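Local coordinates for protein endolysin 2638A (Staphylococcus phage 2638A, PDB 7AQH) that degrades staphylococcal peptidoglycan as a zinc-dependent amidase that lyses the host to release phage progeny, this piece being its C-terminal SH3b cell wall-binding domain, at residues Asp7-Lys12 against Gln55-His60; Phe18-Pro23 against Gly41-Gly46; Ile26-Lys31 against Glu71-Pro76; Lys50-Gln55 against Trp62-Thr67. One frame throughout, in Å; residues are numbered along the deposited sequence.

Interaction 1. Residues Asp7-Lys12 against Gln55-His60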
loop_
_atom_site.group_PDB
_atom_site.type_symbol
_atom_site.label_atom_id
_atom_site.label_comp_id
_atom_site.label_asym_id
_atom_site.label_seq_id
_atom_site.Cartn_x
_atom_site.Cartn_y
_atom_site.Cartn_z
ATOM N N ASP A 7 -15.764 6.123 -0.814
ATOM C CA ASP A 7 -14.910 6.711 -1.832
ATOM C C ASP A 7 -14.507 5.712 -2.899
ATOM O O ASP A 7 -13.808 6.087 -3.848
ATOM C CB ASP A 7 -13.661 7.306 -1.187
ATOM C CG ASP A 7 -13.985 8.407 -0.210
ATOM O OD1 ASP A 7 -14.966 9.144 -0.445
ATOM O OD2 ASP A 7 -13.257 8.536 0.798
ATOM N N GLY A 8 -14.943 4.462 -2.773
ATOM C CA GLY A 8 -14.580 3.435 -3.721
ATOM C C GLY A 8 -13.272 2.746 -3.426
ATOM O O GLY A 8 -12.735 2.067 -4.305
ATOM N N ILE A 9 -12.749 2.881 -2.212
ATOM C CA ILE A 9 -11.483 2.261 -1.841
ATOM C C ILE A 9 -11.762 0.850 -1.341
ATOM O O ILE A 9 -12.457 0.662 -0.336
ATOM C CB ILE A 9 -10.744 3.087 -0.777
ATOM C CG1 ILE A 9 -10.484 4.506 -1.285
ATOM C CG2 ILE A 9 -9.432 2.412 -0.397
ATOM C CD1 ILE A 9 -9.817 5.405 -0.267
ATOM N N TRP A 10 -11.217 -0.142 -2.039
ATOM C CA TRP A 10 -11.318 -1.529 -1.605
ATOM C C TRP A 10 -10.336 -1.763 -0.465
ATOM O O TRP A 10 -9.130 -1.550 -0.626
ATOM C CB TRP A 10 -11.029 -2.476 -2.768
ATOM C CG TRP A 10 -12.063 -2.443 -3.853
ATOM C CD1 TRP A 10 -11.991 -1.759 -5.032
ATOM C CD2 TRP A 10 -13.321 -3.131 -3.867
ATOM N NE1 TRP A 10 -13.126 -1.974 -5.776
ATOM C CE2 TRP A 10 -13.959 -2.812 -5.082
ATOM C CE3 TRP A 10 -13.970 -3.982 -2.967
ATOM C CZ2 TRP A 10 -15.213 -3.316 -5.422
ATOM C CZ3 TRP A 10 -15.216 -4.481 -3.307
ATOM C CH2 TRP A 10 -15.823 -4.146 -4.523
ATOM N N TYR A 11 -10.843 -2.198 0.686
ATOM C CA TYR A 11 -10.004 -2.452 1.844
ATOM C C TYR A 11 -10.325 -3.825 2.415
ATOM O O TYR A 11 -11.416 -4.367 2.214
ATOM C CB TYR A 11 -10.180 -1.375 2.929
ATOM C CG TYR A 11 -11.538 -1.368 3.598
ATOM C CD1 TYR A 11 -11.761 -2.090 4.764
ATOM C CD2 TYR A 11 -12.593 -0.633 3.072
ATOM C CE1 TYR A 11 -12.995 -2.085 5.384
ATOM C CE2 TYR A 11 -13.832 -0.623 3.687
ATOM C CZ TYR A 11 -14.027 -1.351 4.842
ATOM O OH TYR A 11 -15.258 -1.345 5.458
ATOM N N LYS A 12 -9.353 -4.383 3.130
ATOM C CA LYS A 12 -9.519 -5.680 3.768
ATOM C C LYS A 12 -8.521 -5.807 4.908
ATOM O O LYS A 12 -7.375 -5.362 4.790
ATOM C CB LYS A 12 -9.318 -6.821 2.765
ATOM C CG LYS A 12 -9.262 -8.201 3.398
ATOM C CD LYS A 12 -8.749 -9.236 2.410
ATOM C CE LYS A 12 -7.352 -8.882 1.921
ATOM N NZ LYS A 12 -6.844 -9.861 0.920
ATOM N N GLN A 55 -5.398 -2.334 0.649
ATOM C CA GLN A 55 -6.344 -1.570 -0.149
ATOM C C GLN A 55 -6.052 -1.752 -1.630
ATOM O O GLN A 55 -4.920 -2.043 -2.032
ATOM C CB GLN A 55 -6.306 -0.075 0.204
ATOM C CG GLN A 55 -6.578 0.232 1.669
ATOM C CD GLN A 55 -5.351 0.058 2.541
ATOM O OE1 GLN A 55 -4.224 0.027 2.047
ATOM N NE2 GLN A 55 -5.564 -0.056 3.846
ATOM N N LYS A 56 -7.094 -1.577 -2.440
ATOM C CA LYS A 56 -6.991 -1.598 -3.895
ATOM C C LYS A 56 -7.627 -0.317 -4.415
ATOM O O LYS A 56 -8.843 -0.135 -4.300
ATOM C CB LYS A 56 -7.675 -2.832 -4.489
ATOM C CG LYS A 56 -6.970 -4.143 -4.187
ATOM C CD LYS A 56 -7.666 -5.311 -4.871
ATOM C CE LYS A 56 -9.123 -5.413 -4.450
ATOM N NZ LYS A 56 -9.801 -6.586 -5.069
ATOM N N PHE A 57 -6.809 0.566 -4.980
ATOM C CA PHE A 57 -7.280 1.877 -5.401
ATOM C C PHE A 57 -6.205 2.539 -6.249
ATOM O O PHE A 57 -5.017 2.235 -6.113
ATOM C CB PHE A 57 -7.622 2.760 -4.196
ATOM C CG PHE A 57 -8.382 4.004 -4.551
ATOM C CD1 PHE A 57 -7.752 5.239 -4.551
ATOM C CD2 PHE A 57 -9.721 3.941 -4.895
ATOM C CE1 PHE A 57 -8.446 6.387 -4.880
ATOM C CE2 PHE A 57 -10.421 5.086 -5.226
ATOM C CZ PHE A 57 -9.783 6.310 -5.218
ATOM N N ASP A 58 -6.641 3.448 -7.118
ATOM C CA ASP A 58 -5.741 4.221 -7.969
ATOM C C ASP A 58 -4.786 3.304 -8.732
ATOM O O ASP A 58 -3.578 3.540 -8.808
ATOM C CB ASP A 58 -4.975 5.258 -7.145
ATOM C CG ASP A 58 -4.188 6.226 -8.010
ATOM O OD1 ASP A 58 -4.800 6.876 -8.885
ATOM O OD2 ASP A 58 -2.961 6.342 -7.810
ATOM N N GLY A 59 -5.346 2.238 -9.300
ATOM C CA GLY A 59 -4.565 1.341 -10.129
ATOM C C GLY A 59 -3.474 0.578 -9.415
ATOM O O GLY A 59 -2.568 0.060 -10.073
ATOM N N HIS A 60 -3.528 0.489 -8.087
ATOM C CA HIS A 60 -2.501 -0.208 -7.326
ATOM C C HIS A 60 -3.134 -0.935 -6.149
ATOM O O HIS A 60 -4.246 -0.620 -5.719
ATOM C CB HIS A 60 -1.424 0.757 -6.810
ATOM C CG HIS A 60 -0.556 1.332 -7.885
ATOM N ND1 HIS A 60 -0.937 2.413 -8.649
ATOM C CD2 HIS A 60 0.679 0.981 -8.316
ATOM C CE1 HIS A 60 0.024 2.701 -9.509
ATOM N NE2 HIS A 60 1.014 1.848 -9.328
#

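Interaction 2. Residues Phe18-Pro23 against Gly41-Gly46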
loop_
_atom_site.group_PDB
_atom_site.type_symbol
_atom_site.label_atom_id
_atom_site.label_comp_id
_atom_site.label_asym_id
_atom_site.label_seq_id
_atom_site.Cartn_x
_atom_site.Cartn_y
_atom_site.Cartn_z
ATOM N N PHE A 18 5.790 -6.886 5.363
ATOM C CA PHE A 18 6.201 -6.660 3.983
ATOM C C PHE A 18 7.637 -6.155 3.945
ATOM O O PHE A 18 7.984 -5.202 4.652
ATOM C CB PHE A 18 5.273 -5.658 3.286
ATOM C CG PHE A 18 5.566 -5.470 1.820
ATOM C CD1 PHE A 18 6.495 -4.535 1.396
ATOM C CD2 PHE A 18 4.904 -6.225 0.866
ATOM C CE1 PHE A 18 6.763 -4.357 0.045
ATOM C CE2 PHE A 18 5.165 -6.053 -0.486
ATOM C CZ PHE A 18 6.095 -5.119 -0.897
ATOM N N THR A 19 8.463 -6.788 3.115
ATOM C CA THR A 19 9.847 -6.381 2.898
ATOM C C THR A 19 9.991 -5.835 1.483
ATOM O O THR A 19 9.722 -6.546 0.509
ATOM C CB THR A 19 10.817 -7.544 3.115
ATOM O OG1 THR A 19 10.281 -8.449 4.089
ATOM C CG2 THR A 19 12.188 -7.031 3.561
ATOM N N VAL A 20 10.417 -4.576 1.376
ATOM C CA VAL A 20 10.514 -3.927 0.075
ATOM C C VAL A 20 11.672 -4.529 -0.708
ATOM O O VAL A 20 12.806 -4.605 -0.216
ATOM C CB VAL A 20 10.684 -2.409 0.242
ATOM C CG1 VAL A 20 10.979 -1.755 -1.099
ATOM C CG2 VAL A 20 9.442 -1.804 0.878
ATOM N N THR A 21 11.390 -4.962 -1.936
ATOM C CA THR A 21 12.410 -5.473 -2.838
ATOM C C THR A 21 12.577 -4.605 -4.078
ATOM O O THR A 21 13.438 -4.902 -4.913
ATOM C CB THR A 21 12.091 -6.915 -3.259
ATOM O OG1 THR A 21 13.228 -7.482 -3.921
ATOM C CG2 THR A 21 10.900 -6.946 -4.202
ATOM N N ALA A 22 11.782 -3.549 -4.217
ATOM C CA ALA A 22 11.908 -2.659 -5.360
ATOM C C ALA A 22 13.262 -1.956 -5.319
ATOM O O ALA A 22 13.643 -1.414 -4.273
ATOM C CB ALA A 22 10.777 -1.632 -5.368
ATOM N N PRO A 23 14.015 -1.950 -6.421
ATOM C CA PRO A 23 15.379 -1.392 -6.374
ATOM C C PRO A 23 15.452 0.017 -5.802
ATOM O O PRO A 23 16.238 0.271 -4.880
ATOM C CB PRO A 23 15.814 -1.444 -7.845
ATOM C CG PRO A 23 15.007 -2.566 -8.433
ATOM C CD PRO A 23 13.680 -2.509 -7.742
ATOM N N GLY A 41 7.228 9.676 2.658
ATOM C CA GLY A 41 8.583 9.177 2.706
ATOM C C GLY A 41 8.802 8.104 1.666
ATOM O O GLY A 41 7.969 7.877 0.783
ATOM N N VAL A 42 9.944 7.427 1.768
ATOM C CA VAL A 42 10.309 6.367 0.833
ATOM C C VAL A 42 10.851 5.186 1.625
ATOM O O VAL A 42 11.793 5.341 2.411
ATOM C CB VAL A 42 11.351 6.836 -0.198
ATOM C CG1 VAL A 42 11.836 5.658 -1.030
ATOM C CG2 VAL A 42 10.764 7.920 -1.087
ATOM N N LEU A 43 10.258 4.011 1.425
ATOM C CA LEU A 43 10.757 2.777 2.019
ATOM C C LEU A 43 11.707 2.110 1.031
ATOM O O LEU A 43 11.293 1.709 -0.063
ATOM C CB LEU A 43 9.607 1.839 2.383
ATOM C CG LEU A 43 9.929 0.762 3.422
ATOM C CD1 LEU A 43 10.306 1.394 4.754
ATOM C CD2 LEU A 43 8.760 -0.194 3.591
ATOM N N GLN A 44 12.975 1.998 1.412
ATOM C CA GLN A 44 14.014 1.502 0.523
ATOM C C GLN A 44 14.079 -0.024 0.551
ATOM O O GLN A 44 13.501 -0.686 1.416
ATOM C CB GLN A 44 15.373 2.083 0.908
ATOM C CG GLN A 44 15.396 3.595 1.075
ATOM C CD GLN A 44 16.735 4.105 1.576
ATOM O OE1 GLN A 44 16.796 4.909 2.507
ATOM N NE2 GLN A 44 17.816 3.641 0.957
ATOM N N LYS A 45 14.798 -0.578 -0.424
ATOM C CA LYS A 45 14.989 -2.018 -0.491
ATOM C C LYS A 45 15.577 -2.543 0.813
ATOM O O LYS A 45 16.381 -1.879 1.471
ATOM C CB LYS A 45 15.913 -2.377 -1.656
ATOM C CG LYS A 45 16.101 -3.871 -1.873
ATOM C CD LYS A 45 16.840 -4.161 -3.174
ATOM C CE LYS A 45 17.124 -5.647 -3.337
ATOM N NZ LYS A 45 15.898 -6.413 -3.676
ATOM N N GLY A 46 15.153 -3.746 1.192
ATOM C CA GLY A 46 15.600 -4.379 2.409
ATOM C C GLY A 46 14.810 -4.010 3.648
ATOM O O GLY A 46 14.714 -4.822 4.572
#

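Interaction 3. Residues Ile26-Lys31 against Glu71-Pro76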
loop_
_atom_site.group_PDB
_atom_site.type_symbol
_atom_site.label_atom_id
_atom_site.label_comp_id
_atom_site.label_asym_id
_atom_site.label_seq_id
_atom_site.Cartn_x
_atom_site.Cartn_y
_atom_site.Cartn_z
ATOM N N ILE A 26 10.100 2.365 -2.414
ATOM C CA ILE A 26 8.694 2.640 -2.677
ATOM C C ILE A 26 8.310 3.943 -1.990
ATOM O O ILE A 26 8.680 4.182 -0.836
ATOM C CB ILE A 26 7.786 1.487 -2.204
ATOM C CG1 ILE A 26 8.317 0.153 -2.730
ATOM C CG2 ILE A 26 6.360 1.712 -2.671
ATOM C CD1 ILE A 26 7.544 -1.047 -2.239
ATOM N N ILE A 27 7.569 4.785 -2.706
ATOM C CA ILE A 27 7.110 6.060 -2.168
ATOM C C ILE A 27 5.834 5.831 -1.371
ATOM O O ILE A 27 4.905 5.161 -1.840
ATOM C CB ILE A 27 6.885 7.079 -3.296
ATOM C CG1 ILE A 27 8.200 7.370 -4.023
ATOM C CG2 ILE A 27 6.283 8.360 -2.743
ATOM C CD1 ILE A 27 8.051 8.304 -5.206
ATOM N N THR A 28 5.787 6.383 -0.161
ATOM C CA THR A 28 4.640 6.255 0.724
ATOM C C THR A 28 3.854 7.560 0.763
ATOM O O THR A 28 4.398 8.641 0.518
ATOM C CB THR A 28 5.077 5.871 2.140
ATOM O OG1 THR A 28 5.921 6.898 2.676
ATOM C CG2 THR A 28 5.841 4.553 2.122
ATOM N N ARG A 29 2.565 7.446 1.075
ATOM C CA ARG A 29 1.645 8.574 1.047
ATOM C C ARG A 29 0.921 8.687 2.382
ATOM O O ARG A 29 0.831 7.726 3.149
ATOM C CB ARG A 29 0.619 8.433 -0.087
ATOM C CG ARG A 29 1.225 8.305 -1.475
ATOM C CD ARG A 29 1.852 9.610 -1.939
ATOM N NE ARG A 29 2.531 9.465 -3.224
ATOM C CZ ARG A 29 3.091 10.468 -3.891
ATOM N NH1 ARG A 29 3.054 11.698 -3.398
ATOM N NH2 ARG A 29 3.688 10.242 -5.053
ATOM N N TYR A 30 0.402 9.883 2.653
ATOM C CA TYR A 30 -0.444 10.111 3.814
ATOM C C TYR A 30 -1.920 10.041 3.414
ATOM O O TYR A 30 -2.271 9.920 2.237
ATOM C CB TYR A 30 -0.111 11.461 4.466
ATOM C CG TYR A 30 1.180 11.479 5.267
ATOM C CD1 TYR A 30 1.369 10.620 6.343
ATOM C CD2 TYR A 30 2.210 12.361 4.948
ATOM C CE1 TYR A 30 2.547 10.632 7.075
ATOM C CE2 TYR A 30 3.391 12.378 5.677
ATOM C CZ TYR A 30 3.553 11.512 6.737
ATOM O OH TYR A 30 4.727 11.532 7.458
ATOM N N LYS A 31 -2.793 10.118 4.423
ATOM C CA LYS A 31 -4.238 10.229 4.234
ATOM C C LYS A 31 -4.854 8.959 3.662
ATOM O O LYS A 31 -5.731 8.362 4.294
ATOM C CB LYS A 31 -4.592 11.428 3.354
ATOM C CG LYS A 31 -4.246 12.788 3.964
ATOM C CD LYS A 31 -4.589 13.912 3.002
ATOM C CE LYS A 31 -6.101 14.142 2.970
ATOM N NZ LYS A 31 -6.440 15.366 2.201
ATOM N N GLU A 71 0.185 8.476 12.746
ATOM C CA GLU A 71 -0.246 8.757 11.389
ATOM C C GLU A 71 -0.374 7.459 10.604
ATOM O O GLU A 71 0.406 6.525 10.803
ATOM C CB GLU A 71 0.780 9.660 10.712
ATOM C CG GLU A 71 2.014 9.900 11.569
ATOM C CD GLU A 71 2.476 11.333 11.548
ATOM O OE1 GLU A 71 1.734 12.196 12.061
ATOM O OE2 GLU A 71 3.571 11.598 11.006
ATOM N N THR A 72 -1.369 7.393 9.727
ATOM C CA THR A 72 -1.544 6.214 8.891
ATOM C C THR A 72 -0.822 6.441 7.568
ATOM O O THR A 72 -0.978 7.496 6.945
ATOM C CB THR A 72 -3.022 5.911 8.653
ATOM O OG1 THR A 72 -3.652 5.588 9.899
ATOM C CG2 THR A 72 -3.162 4.731 7.706
ATOM N N VAL A 73 -0.026 5.460 7.153
ATOM C CA VAL A 73 0.754 5.540 5.924
ATOM C C VAL A 73 0.314 4.428 4.984
ATOM O O VAL A 73 0.147 3.278 5.404
ATOM C CB VAL A 73 2.271 5.446 6.198
ATOM C CG1 VAL A 73 3.048 5.499 4.891
ATOM C CG2 VAL A 73 2.715 6.560 7.136
ATOM N N TYR A 74 0.133 4.774 3.713
ATOM C CA TYR A 74 -0.272 3.832 2.681
ATOM C C TYR A 74 0.864 3.643 1.685
ATOM O O TYR A 74 1.534 4.608 1.302
ATOM C CB TYR A 74 -1.529 4.319 1.956
ATOM C CG TYR A 74 -2.715 4.531 2.868
ATOM C CD1 TYR A 74 -2.857 5.707 3.591
ATOM C CD2 TYR A 74 -3.700 3.560 2.996
ATOM C CE1 TYR A 74 -3.939 5.906 4.427
ATOM C CE2 TYR A 74 -4.788 3.752 3.828
ATOM C CZ TYR A 74 -4.903 4.927 4.539
ATOM O OH TYR A 74 -5.983 5.124 5.368
ATOM N N MET A 75 1.075 2.396 1.262
ATOM C CA MET A 75 2.158 2.060 0.353
ATOM C C MET A 75 1.634 1.170 -0.767
ATOM O O MET A 75 0.932 0.179 -0.496
ATOM C CB MET A 75 3.298 1.354 1.099
ATOM C CG MET A 75 4.555 1.159 0.267
ATOM S SD MET A 75 5.617 -0.154 0.900
ATOM C CE MET A 75 5.764 0.319 2.618
ATOM N N PRO A 76 1.944 1.476 -2.025
ATOM C CA PRO A 76 1.606 0.551 -3.110
ATOM C C PRO A 76 2.546 -0.642 -3.117
ATOM O O PRO A 76 3.721 -0.541 -2.755
ATOM C CB PRO A 76 1.781 1.406 -4.370
ATOM C CG PRO A 76 2.815 2.410 -3.985
ATOM C CD PRO A 76 2.593 2.702 -2.521
#

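Interaction 4. Residues Lys50-Gln55 against Trp62-Thr67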
loop_
_atom_site.group_PDB
_atom_site.type_symbol
_atom_site.label_atom_id
_atom_site.label_comp_id
_atom_site.label_asym_id
_atom_site.label_seq_id
_atom_site.Cartn_x
_atom_site.Cartn_y
_atom_site.Cartn_z
ATOM N N LYS A 50 5.274 -3.845 9.014
ATOM C CA LYS A 50 4.119 -4.688 9.297
ATOM C C LYS A 50 2.854 -3.865 9.114
ATOM O O LYS A 50 2.635 -2.884 9.834
ATOM C CB LYS A 50 4.169 -5.301 10.699
ATOM C CG LYS A 50 5.207 -6.394 10.880
ATOM C CD LYS A 50 5.084 -7.029 12.259
ATOM C CE LYS A 50 6.065 -8.174 12.453
ATOM N NZ LYS A 50 7.477 -7.755 12.315
ATOM N N TYR A 51 2.036 -4.268 8.151
ATOM C CA TYR A 51 0.790 -3.602 7.826
ATOM C C TYR A 51 -0.374 -4.355 8.452
ATOM O O TYR A 51 -0.277 -5.538 8.785
ATOM C CB TYR A 51 0.618 -3.524 6.312
ATOM C CG TYR A 51 0.544 -4.878 5.632
ATOM C CD1 TYR A 51 1.698 -5.541 5.233
ATOM C CD2 TYR A 51 -0.678 -5.490 5.384
ATOM C CE1 TYR A 51 1.642 -6.772 4.611
ATOM C CE2 TYR A 51 -0.746 -6.726 4.760
ATOM C CZ TYR A 51 0.417 -7.361 4.375
ATOM O OH TYR A 51 0.352 -8.590 3.753
ATOM N N ASP A 52 -1.494 -3.650 8.592
ATOM C CA ASP A 52 -2.696 -4.207 9.194
ATOM C C ASP A 52 -3.900 -4.150 8.270
ATOM O O ASP A 52 -4.972 -4.641 8.643
ATOM C CB ASP A 52 -3.019 -3.479 10.508
ATOM C CG ASP A 52 -3.110 -1.975 10.333
ATOM O OD1 ASP A 52 -3.209 -1.512 9.177
ATOM O OD2 ASP A 52 -3.083 -1.255 11.351
ATOM N N GLU A 53 -3.759 -3.565 7.084
ATOM C CA GLU A 53 -4.867 -3.439 6.150
ATOM C C GLU A 53 -4.312 -3.343 4.737
ATOM O O GLU A 53 -3.242 -2.769 4.510
ATOM C CB GLU A 53 -5.728 -2.214 6.477
ATOM C CG GLU A 53 -7.024 -2.131 5.690
ATOM C CD GLU A 53 -7.791 -0.854 5.973
ATOM O OE1 GLU A 53 -7.144 0.180 6.243
ATOM O OE2 GLU A 53 -9.039 -0.885 5.930
ATOM N N VAL A 54 -5.052 -3.910 3.789
ATOM C CA VAL A 54 -4.696 -3.883 2.377
ATOM C C VAL A 54 -5.795 -3.155 1.619
ATOM O O VAL A 54 -6.984 -3.335 1.907
ATOM C CB VAL A 54 -4.487 -5.302 1.809
ATOM C CG1 VAL A 54 -4.022 -5.231 0.365
ATOM C CG2 VAL A 54 -3.490 -6.073 2.660
ATOM N N GLN A 55 -5.398 -2.334 0.649
ATOM C CA GLN A 55 -6.344 -1.570 -0.149
ATOM C C GLN A 55 -6.052 -1.752 -1.630
ATOM O O GLN A 55 -4.920 -2.043 -2.032
ATOM C CB GLN A 55 -6.306 -0.075 0.204
ATOM C CG GLN A 55 -6.578 0.232 1.669
ATOM C CD GLN A 55 -5.351 0.058 2.541
ATOM O OE1 GLN A 55 -4.224 0.027 2.047
ATOM N NE2 GLN A 55 -5.564 -0.056 3.846
ATOM N N TRP A 62 -2.474 -1.554 -2.176
ATOM C CA TRP A 62 -1.787 -0.827 -1.122
ATOM C C TRP A 62 -1.830 -1.608 0.184
ATOM O O TRP A 62 -2.717 -2.434 0.415
ATOM C CB TRP A 62 -2.409 0.561 -0.905
ATOM C CG TRP A 62 -2.462 1.412 -2.139
ATOM C CD1 TRP A 62 -3.241 1.210 -3.241
ATOM C CD2 TRP A 62 -1.705 2.603 -2.397
ATOM N NE1 TRP A 62 -3.018 2.200 -4.168
ATOM C CE2 TRP A 62 -2.080 3.067 -3.674
ATOM C CE3 TRP A 62 -0.750 3.321 -1.672
ATOM C CZ2 TRP A 62 -1.531 4.215 -4.241
ATOM C CZ3 TRP A 62 -0.206 4.461 -2.237
ATOM C CH2 TRP A 62 -0.598 4.896 -3.509
ATOM N N VAL A 63 -0.847 -1.335 1.037
ATOM C CA VAL A 63 -0.836 -1.805 2.417
ATOM C C VAL A 63 -0.670 -0.591 3.317
ATOM O O VAL A 63 0.053 0.351 2.975
ATOM C CB VAL A 63 0.285 -2.834 2.673
ATOM C CG1 VAL A 63 0.160 -4.007 1.713
ATOM C CG2 VAL A 63 1.651 -2.175 2.550
ATOM N N SER A 64 -1.342 -0.610 4.465
ATOM C CA SER A 64 -1.351 0.529 5.369
ATOM C C SER A 64 -0.940 0.090 6.765
ATOM O O SER A 64 -1.107 -1.072 7.147
ATOM C CB SER A 64 -2.733 1.195 5.422
ATOM O OG SER A 64 -3.698 0.320 5.980
ATOM N N TRP A 65 -0.396 1.039 7.521
ATOM C CA TRP A 65 -0.023 0.807 8.909
ATOM C C TRP A 65 0.018 2.152 9.614
ATOM O O TRP A 65 -0.003 3.210 8.980
ATOM C CB TRP A 65 1.331 0.101 9.017
ATOM C CG TRP A 65 2.483 0.973 8.614
ATOM C CD1 TRP A 65 3.221 1.782 9.430
ATOM C CD2 TRP A 65 3.025 1.130 7.298
ATOM N NE1 TRP A 65 4.189 2.431 8.703
ATOM C CE2 TRP A 65 4.091 2.047 7.392
ATOM C CE3 TRP A 65 2.714 0.583 6.049
ATOM C CZ2 TRP A 65 4.847 2.430 6.286
ATOM C CZ3 TRP A 65 3.467 0.964 4.953
ATOM C CH2 TRP A 65 4.519 1.879 5.079
ATOM N N GLU A 66 0.076 2.101 10.940
ATOM C CA GLU A 66 0.210 3.301 11.749
ATOM C C GLU A 66 1.658 3.446 12.193
ATOM O O GLU A 66 2.309 2.461 12.555
ATOM C CB GLU A 66 -0.718 3.252 12.965
ATOM C CG GLU A 66 -2.197 3.361 12.626
ATOM C CD GLU A 66 -2.804 2.033 12.213
ATOM O OE1 GLU A 66 -2.105 1.001 12.308
ATOM O OE2 GLU A 66 -3.981 2.020 11.792
ATOM N N THR A 67 2.158 4.679 12.168
ATOM C CA THR A 67 3.518 4.960 12.593
ATOM C C THR A 67 3.563 5.167 14.106
ATOM O O THR A 67 2.551 5.083 14.806
ATOM C CB THR A 67 4.064 6.182 11.854
ATOM O OG1 THR A 67 3.276 7.333 12.184
ATOM C CG2 THR A 67 4.018 5.958 10.349
#

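Interaction 1. Residues Asp7-Lys12 against Gln55-His60
Ile9 lies against the ring of Phe57 just before strand 10-20 pairs antiparallel with strand 53-57 of the SH3b domain. From its CB, Ile9 sends its two branches to different partners. CG2 runs alongside Gln55 and meets that residue's CB at 4.0 Å. CG1, placed beside the backbone N and away from the carbonyl carbon (chi1 -58°), comes over one face of the Phe57 ring in a CH-pi contact, 3.9 Å from the ring centroid and displaced toward the rim on the CD2 side. Beyond the edge of the same ring sits the carbonyl of Gly8, whose O is 3.6 Å from Phe57 CD2. Trp10 and Lys56 form a hydrogen-bonded antiparallel pair, in which Trp10 N donates to Lys56 O at 3.3 Å. Lys56 CB starts 3.8 Å from Trp10 CB, a bend at the third torsion returns Lys56 CE to 3.9 Å from that same atom, and NZ ends in a long, at most weak cation-pi approach to the indole; Trp2 is another cation-pi partner. Past Phe57 the chain reverses in a type I' turn that ends at His60, and His60 ND1 donates to Asp58 O across 2.9 Å, with that oxygen close to the imidazole plane.

Interaction 2. Residues Phe18-Pro23 against Gly41-Gly46
Val20 and Leu43 make the tight part of this contact. The CG2 methyl of Val20 meets Leu43 CD2 at 3.2 Å, while CG1, turned anti to the backbone N (chi1 172°), lies against the carbonyl oxygens of Leu43 and Gln44. Phe18, Ile26 and Met75 border the same apolar patch, so the close end faces the domain interior. Just beside it, Gly46 N donates to Val20 O at 2.9 Å and joins the backbones where the chain bends out of strand 39-43. The other side is looser and nearer solvent. There Lys45 stretches out past the carbonyl of Ala22 and along Thr21, and its last bend brings NZ within 3.1 Å of Thr21 O. The ammonium reaches this oxygen at a C=O...N angle of 113°, well to the flank of the carbonyl. Thr19 adds only its CG2 methyl, set against Gly46 O. The ends of strands 10-20 and 39-43, with the segments that follow them, thus meet at the surface of the SH3b domain's curled antiparallel sheet.

Interaction 3. Residues Ile26-Lys31 against Glu71-Pro76
Ile26 and Met75 cross at about a right angle in the apolar centre, with Ile26 CG2 3.5 Å from Met75 CG and Ile26 CD1 near the sulfur. The same CG2 methyl also rests on the ring of Pro76, reaching its CG at 3.8 Å. Farther along strand 26-30, Thr28 presses its CB against Val73 CG1 at 3.4 Å; its OG1 turns to Gly41 O of strand 39-43 in a weak hydrogen bond. Next comes the antiparallel hydrogen-bonded pair Arg29-Tyr74, closed by Arg29 N to Tyr74 O at 3.0 Å and Tyr74 N to Arg29 O at 3.1 Å. The Tyr74 ring extends from here toward the Lys31 carbonyl. On the other face, Tyr30 CE1 comes obliquely to within 4.1 Å of Val73 CG2, and farther out Tyr30 OH merely approaches Glu71 OE2 at 3.7 Å. Ring and carboxylate planes are 74° apart. No ion pair joins these two strands of the SH3b fold; backbone bonds and buried apolar side chains hold them together.

Interaction 4. Residues Lys50-Gln55 against Trp62-Thr67
Val63 stands over the ring of Tyr51, its CG1 methyl above the centre at 3.9 Å from the centroid and only 6° off the ring normal. The Tyr51 ring reaches this place with CG between the backbone N and the carbonyl carbon (chi1 62°), and its hydroxyl is hydrogen-bonded to Glu14. On the other face of the sheet, Gln55 NE2 donates to Ser64 OG across 2.9 Å, the hydroxyl lying near the amide plane; a weak second bond runs from the same nitrogen to Glu53 OE1. Val63, Ser64 and Gln55 are placed by the beta hairpin 53-57/60-66 of the SH3b domain, where Glu53-Ser64 and Gln55-Trp62 are hydrogen-bonded antiparallel pairs and Val54-Val63 is a non-hydrogen-bonded one, while Tyr51 comes from strand 48-51. Ser64 N donates to Glu53 O at 2.9 Å. At the corner between strand 48-51 and the hairpin, Asp52 N donates to Ser64 O at 3.0 Å. Farther out, Asp52 OD2 lies 2.6 Å from Glu66 OE1, the carboxylate planes 67° apart, and one acid probably carries a proton. At the opposite end, Trp62 packs on Pro33 and Pro76, and its NE1 donates to Phe57 O.

Overall arrangement
From the N terminus, strand 10-20 opens interaction 1 at its start and interaction 2 at its end, and the loop closed by interaction 2 is nested within that closed by interaction 1. Strand 26-30 then opens interaction 3, which crosses both. Interaction 2 closes at 41-46, before interaction 4 opens at residue 50. Interactions 1 and 4 cross and share Gln55 on strand 53-57, whereas interaction 4 lies wholly inside the loop of interaction 3. Strand 60-66 pairs with 72-77, joining interactions 3 and 4, and strand 39-43 pairs with 26-30, joining 2 and 3. Interactions 1 and 2, their centres about 21 Å apart, lie at the two ends of strand 10-20, and the four contacts tie the strands into one curled antiparallel sheet.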